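Long-range contact in Emp46p (Saccharomyces cerevisiae, PDB 2A6V), which acts as a cargo receptor with a carbohydrate recognition domain and takes part in the secretion of glycoproteins: residues E25-L37 against P46-P58. Residues are numbered along the deposited sequence; the frame is centred on the assembly and turned at random. Where two conformers were deposited one is given.
Sequences ELSQWTLGDKVKL and PGKNTKGSLWLKP. With K (potassium ion), chain D.
Lys57 NZ reaches back to Ser27 O (2.8 Å), in the turn before strand 29-33, arriving tilted from the carbonyl plane. It also donates to a water that is a long ligand of the potassium ion, 3.2 Å from it. The lysine chain, extended beyond CG, crosses Thr30 at about a right angle, its CG 3.4 Å from Thr30 OG1. The carbonyl oxygens at the two ends of the type I turn Leu26-Trp29 both bind the metal, Trp29 O lying 2.6 Å from the potassium ion; Trp29 N to Leu26 O closes the turn, and the lysine, just past the end of strand 51-56, bonds to the same turn. Strands 29-33 and 51-56 then run antiparallel, paired by backbone bonds that begin with the nearly straight Lys57 N to Gln28 O (178°) and end with Lys34 N to Lys51 O inside the type II' turn Gly32-Val35. On one face, chi1 of -71° sets Trp29 CG anti to the carbonyl carbon, and from there the indole extends across Leu56, whose CG stands over the six-membered ring, 3.6 Å from its centroid, in a CH-pi contact; Trp29 NE1 is satisfied by Ser12 O. Further along this face, Leu31 CD1 meets Leu54 CD2 at 3.8 Å. Val35, ending the turn, crosses Leu54 at about a right angle, its CG2 against the same methyl; Phe42 and Ile212 of the opposing sheet also pack on Leu54. The other face carries Thr30, Trp55 and Ser53. Here one water donates to Thr30 O and Ser53 OG, while Ser53 OG donates to a second water (2.9 Å) that in turn donates to Asp33 OD2. The strand pair forms one margin of a seven-stranded antiparallel sheet, with 29-33 outermost, in the concanavalin-like beta sandwich of the legume-like lectin family.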
loop_
_atom_site.group_PDB
_atom_site.type_symbol
_atom_site.label_atom_id
_atom_site.label_comp_id
_atom_site.label_asym_id
_atom_site.label_seq_id
_atom_site.Cartn_x
_atom_site.Cartn_y
_atom_site.Cartn_z
ATOM N N GLU A 25 -16.182 -0.918 13.750
ATOM C CA GLU A 25 -15.645 0.145 12.918
ATOM C C GLU A 25 -14.607 -0.380 11.938
ATOM O O GLU A 25 -14.298 0.303 10.982
ATOM C CB GLU A 25 -15.072 1.285 13.779
ATOM C CG GLU A 25 -16.087 1.877 14.755
ATOM C CD GLU A 25 -15.460 2.873 15.710
ATOM O OE1 GLU A 25 -15.537 2.633 16.933
ATOM O OE2 GLU A 25 -14.881 3.872 15.231
ATOM N N LEU A 26 -14.103 -1.593 12.162
ATOM C CA LEU A 26 -13.166 -2.216 11.219
ATOM C C LEU A 26 -13.772 -3.393 10.461
ATOM O O LEU A 26 -13.064 -4.215 9.906
ATOM C CB LEU A 26 -11.888 -2.650 11.947
ATOM C CG LEU A 26 -11.076 -1.537 12.617
ATOM C CD1 LEU A 26 -10.007 -2.163 13.518
ATOM C CD2 LEU A 26 -10.469 -0.656 11.564
ATOM N N SER A 27 -15.098 -3.473 10.422
ATOM C CA SER A 27 -15.775 -4.626 9.821
ATOM C C SER A 27 -15.504 -4.853 8.344
ATOM O O SER A 27 -15.559 -5.978 7.872
ATOM C CB SER A 27 -17.290 -4.529 10.074
ATOM O OG SER A 27 -17.866 -3.506 9.307
ATOM N N GLN A 28 -15.149 -3.781 7.643
ATOM C CA GLN A 28 -14.880 -3.810 6.214
ATOM C C GLN A 28 -13.405 -4.157 5.918
ATOM O O GLN A 28 -13.022 -4.216 4.752
ATOM C CB GLN A 28 -15.263 -2.442 5.606
ATOM C CG GLN A 28 -16.762 -2.173 5.435
ATOM C CD GLN A 28 -17.614 -3.348 5.065
ATOM O OE1 GLN A 28 -18.390 -3.846 5.890
ATOM N NE2 GLN A 28 -17.512 -3.777 3.826
ATOM N N TRP A 29 -12.602 -4.391 6.958
ATOM C CA TRP A 29 -11.154 -4.634 6.820
ATOM C C TRP A 29 -10.773 -6.013 7.323
ATOM O O TRP A 29 -11.263 -6.472 8.369
ATOM C CB TRP A 29 -10.347 -3.590 7.602
ATOM C CG TRP A 29 -10.396 -2.248 6.962
ATOM C CD1 TRP A 29 -11.340 -1.288 7.135
ATOM C CD2 TRP A 29 -9.470 -1.736 6.007
ATOM N NE1 TRP A 29 -11.086 -0.199 6.335
ATOM C CE2 TRP A 29 -9.926 -0.445 5.633
ATOM C CE3 TRP A 29 -8.307 -2.245 5.409
ATOM C CZ2 TRP A 29 -9.242 0.357 4.706
ATOM C CZ3 TRP A 29 -7.622 -1.450 4.487
ATOM C CH2 TRP A 29 -8.097 -0.166 4.150
ATOM N N THR A 30 -9.856 -6.647 6.612
ATOM C CA THR A 30 -9.216 -7.883 7.047
ATOM C C THR A 30 -7.842 -7.574 7.598
ATOM O O THR A 30 -7.023 -6.980 6.900
ATOM C CB THR A 30 -9.077 -8.841 5.870
ATOM O OG1 THR A 30 -10.381 -9.167 5.369
ATOM C CG2 THR A 30 -8.474 -10.164 6.302
ATOM N N LEU A 31 -7.586 -7.981 8.834
ATOM C CA LEU A 31 -6.292 -7.855 9.490
ATOM C C LEU A 31 -5.569 -9.151 9.264
ATOM O O LEU A 31 -6.023 -10.214 9.691
ATOM C CB LEU A 31 -6.466 -7.610 10.997
ATOM C CG LEU A 31 -6.702 -6.153 11.381
ATOM C CD1 LEU A 31 -7.906 -5.590 10.687
ATOM C CD2 LEU A 31 -6.810 -6.052 12.894
ATOM N N GLY A 32 -4.434 -9.086 8.594
ATOM C CA GLY A 32 -3.678 -10.275 8.258
ATOM C C GLY A 32 -2.428 -10.428 9.079
ATOM O O GLY A 32 -1.749 -9.445 9.398
ATOM N N ASP A 33 -2.120 -11.669 9.428
ATOM C CA ASP A 33 -0.896 -12.021 10.119
ATOM C C ASP A 33 -0.743 -11.214 11.407
ATOM O O ASP A 33 -1.654 -11.256 12.216
ATOM C CB ASP A 33 0.280 -11.971 9.149
ATOM C CG ASP A 33 0.189 -13.070 8.137
ATOM O OD1 ASP A 33 0.290 -14.237 8.583
ATOM O OD2 ASP A 33 -0.051 -12.887 6.935
ATOM N N LYS A 34 0.363 -10.498 11.609
ATOM C CA LYS A 34 0.672 -9.937 12.926
ATOM C C LYS A 34 0.230 -8.488 13.149
ATOM O O LYS A 34 0.520 -7.908 14.200
ATOM C CB LYS A 34 2.160 -10.067 13.223
ATOM C CG LYS A 34 2.650 -11.492 13.207
ATOM C CD LYS A 34 1.960 -12.292 14.298
ATOM C CE LYS A 34 2.646 -13.610 14.601
ATOM N NZ LYS A 34 2.461 -13.982 16.037
ATOM N N VAL A 35 -0.508 -7.915 12.205
ATOM C CA VAL A 35 -0.946 -6.536 12.360
ATOM C C VAL A 35 -1.754 -6.375 13.643
ATOM O O VAL A 35 -2.627 -7.192 13.944
ATOM C CB VAL A 35 -1.738 -6.034 11.127
ATOM C CG1 VAL A 35 -3.042 -6.759 10.954
ATOM C CG2 VAL A 35 -1.970 -4.530 11.217
ATOM N N LYS A 36 -1.437 -5.333 14.407
ATOM C CA LYS A 36 -2.187 -5.014 15.626
ATOM C C LYS A 36 -2.492 -3.516 15.712
ATOM O O LYS A 36 -1.663 -2.695 15.341
ATOM C CB LYS A 36 -1.403 -5.433 16.849
ATOM C CG LYS A 36 -0.006 -4.901 16.928
ATOM C CD LYS A 36 0.697 -5.172 18.287
ATOM C CE LYS A 36 0.578 -6.607 18.776
ATOM N NZ LYS A 36 1.884 -7.197 19.235
ATOM N N LEU A 37 -3.675 -3.174 16.193
ATOM C CA LEU A 37 -4.033 -1.799 16.499
ATOM C C LEU A 37 -3.510 -1.497 17.892
ATOM O O LEU A 37 -3.929 -2.136 18.875
ATOM C CB LEU A 37 -5.541 -1.599 16.469
ATOM C CG LEU A 37 -6.051 -0.197 16.767
ATOM C CD1 LEU A 37 -5.411 0.818 15.846
ATOM C CD2 LEU A 37 -7.568 -0.142 16.623
ATOM N N PRO A 46 5.048 -5.821 14.231
ATOM C CA PRO A 46 5.397 -5.501 15.622
ATOM C C PRO A 46 6.533 -6.290 16.266
ATOM O O PRO A 46 7.015 -5.899 17.335
ATOM C CB PRO A 46 4.100 -5.797 16.370
ATOM C CG PRO A 46 3.402 -6.820 15.556
ATOM C CD PRO A 46 3.737 -6.472 14.130
ATOM N N GLY A 47 6.906 -7.395 15.661
ATOM C CA GLY A 47 7.955 -8.251 16.194
ATOM C C GLY A 47 9.071 -8.511 15.206
ATOM O O GLY A 47 8.980 -8.162 14.036
ATOM N N LYS A 48 10.116 -9.171 15.686
ATOM C CA LYS A 48 11.212 -9.591 14.828
ATOM C C LYS A 48 10.684 -10.575 13.795
ATOM O O LYS A 48 9.986 -11.553 14.147
ATOM C CB LYS A 48 12.290 -10.264 15.703
ATOM C CG LYS A 48 12.922 -9.332 16.683
ATOM C CD LYS A 48 13.728 -10.074 17.760
ATOM C CE LYS A 48 15.144 -10.362 17.351
ATOM N NZ LYS A 48 15.929 -10.945 18.510
ATOM N N ASN A 49 11.010 -10.336 12.525
ATOM C CA ASN A 49 10.629 -11.243 11.433
ATOM C C ASN A 49 9.140 -11.503 11.384
ATOM O O ASN A 49 8.710 -12.664 11.318
ATOM C CB ASN A 49 11.413 -12.575 11.544
ATOM C CG ASN A 49 12.853 -12.438 11.139
ATOM O OD1 ASN A 49 13.146 -12.033 10.027
ATOM N ND2 ASN A 49 13.765 -12.829 12.019
ATOM N N THR A 50 8.355 -10.431 11.417
ATOM C CA THR A 50 6.902 -10.510 11.302
ATOM C C THR A 50 6.406 -9.906 9.998
ATOM O O THR A 50 7.078 -9.053 9.408
ATOM C CB THR A 50 6.191 -9.822 12.482
ATOM O OG1 THR A 50 6.677 -8.487 12.668
ATOM C CG2 THR A 50 6.445 -10.537 13.802
ATOM N N LYS A 51 5.218 -10.350 9.593
ATOM C CA LYS A 51 4.462 -9.876 8.438
ATOM C C LYS A 51 3.133 -9.371 8.957
ATOM O O LYS A 51 2.617 -9.857 9.965
ATOM C CB LYS A 51 4.119 -11.041 7.506
ATOM C CG LYS A 51 5.174 -11.535 6.588
ATOM C CD LYS A 51 4.697 -12.803 5.852
ATOM C CE LYS A 51 5.839 -13.305 4.954
ATOM N NZ LYS A 51 5.585 -14.498 4.064
ATOM N N GLY A 52 2.534 -8.433 8.254
ATOM C CA GLY A 52 1.173 -8.011 8.536
ATOM C C GLY A 52 0.560 -7.315 7.354
ATOM O O GLY A 52 1.290 -6.801 6.504
ATOM N N SER A 53 -0.762 -7.287 7.309
ATOM C CA SER A 53 -1.495 -6.705 6.184
ATOM C C SER A 53 -2.851 -6.187 6.587
ATOM O O SER A 53 -3.423 -6.626 7.592
ATOM C CB SER A 53 -1.664 -7.713 5.037
ATOM O OG SER A 53 -2.309 -8.909 5.466
ATOM N N LEU A 54 -3.340 -5.225 5.824
ATOM C CA LEU A 54 -4.682 -4.680 5.944
ATOM C C LEU A 54 -5.266 -4.689 4.560
ATOM O O LEU A 54 -4.735 -4.051 3.669
ATOM C CB LEU A 54 -4.678 -3.257 6.496
ATOM C CG LEU A 54 -4.144 -3.135 7.913
ATOM C CD1 LEU A 54 -3.806 -1.707 8.212
ATOM C CD2 LEU A 54 -5.156 -3.666 8.911
ATOM N N TRP A 55 -6.363 -5.400 4.380
ATOM C CA TRP A 55 -7.043 -5.440 3.090
ATOM C C TRP A 55 -8.507 -5.051 3.245
ATOM O O TRP A 55 -9.188 -5.499 4.167
ATOM C CB TRP A 55 -6.964 -6.845 2.484
ATOM C CG TRP A 55 -5.629 -7.232 1.935
ATOM C CD1 TRP A 55 -4.665 -7.960 2.554
ATOM C CD2 TRP A 55 -5.140 -6.935 0.629
ATOM N NE1 TRP A 55 -3.599 -8.136 1.708
ATOM C CE2 TRP A 55 -3.868 -7.516 0.517
ATOM C CE3 TRP A 55 -5.667 -6.254 -0.477
ATOM C CZ2 TRP A 55 -3.100 -7.407 -0.634
ATOM C CZ3 TRP A 55 -4.891 -6.149 -1.632
ATOM C CH2 TRP A 55 -3.635 -6.738 -1.695
ATOM N N LEU A 56 -9.006 -4.203 2.361
ATOM C CA LEU A 56 -10.451 -3.962 2.306
ATOM C C LEU A 56 -11.161 -5.204 1.791
ATOM O O LEU A 56 -10.746 -5.810 0.803
ATOM C CB LEU A 56 -10.786 -2.769 1.411
ATOM C CG LEU A 56 -10.748 -1.435 2.120
ATOM C CD1 LEU A 56 -10.496 -0.330 1.124
ATOM C CD2 LEU A 56 -12.060 -1.180 2.895
ATOM N N LYS A 57 -12.223 -5.605 2.479
ATOM C CA LYS A 57 -13.022 -6.764 2.072
ATOM C C LYS A 57 -13.789 -6.513 0.749
ATOM O O LYS A 57 -13.673 -7.315 -0.171
ATOM C CB LYS A 57 -13.982 -7.195 3.188
ATOM C CG LYS A 57 -13.325 -7.798 4.430
ATOM C CD LYS A 57 -14.379 -8.163 5.502
ATOM C CE LYS A 57 -13.720 -8.493 6.832
ATOM N NZ LYS A 57 -14.742 -8.641 7.943
ATOM N N PRO A 58 -14.521 -5.411 0.626
ATOM C CA PRO A 58 -15.269 -5.175 -0.618
ATOM C C PRO A 58 -14.321 -4.770 -1.738
ATOM O O PRO A 58 -13.383 -4.010 -1.499
ATOM C CB PRO A 58 -16.180 -4.010 -0.265
ATOM C CG PRO A 58 -15.474 -3.268 0.791
ATOM C CD PRO A 58 -14.687 -4.295 1.559
HETATM K K K D . -12.106 -6.662 10.796
HETATM O O HOH W 1 -5.257 -8.839 5.601
HETATM O O HOH W 2 0.131 -10.371 5.993
HETATM O O HOH W 3 -13.188 -9.566 10.058
HETATM O O HOH W 4 -10.939 -6.071 13.414
#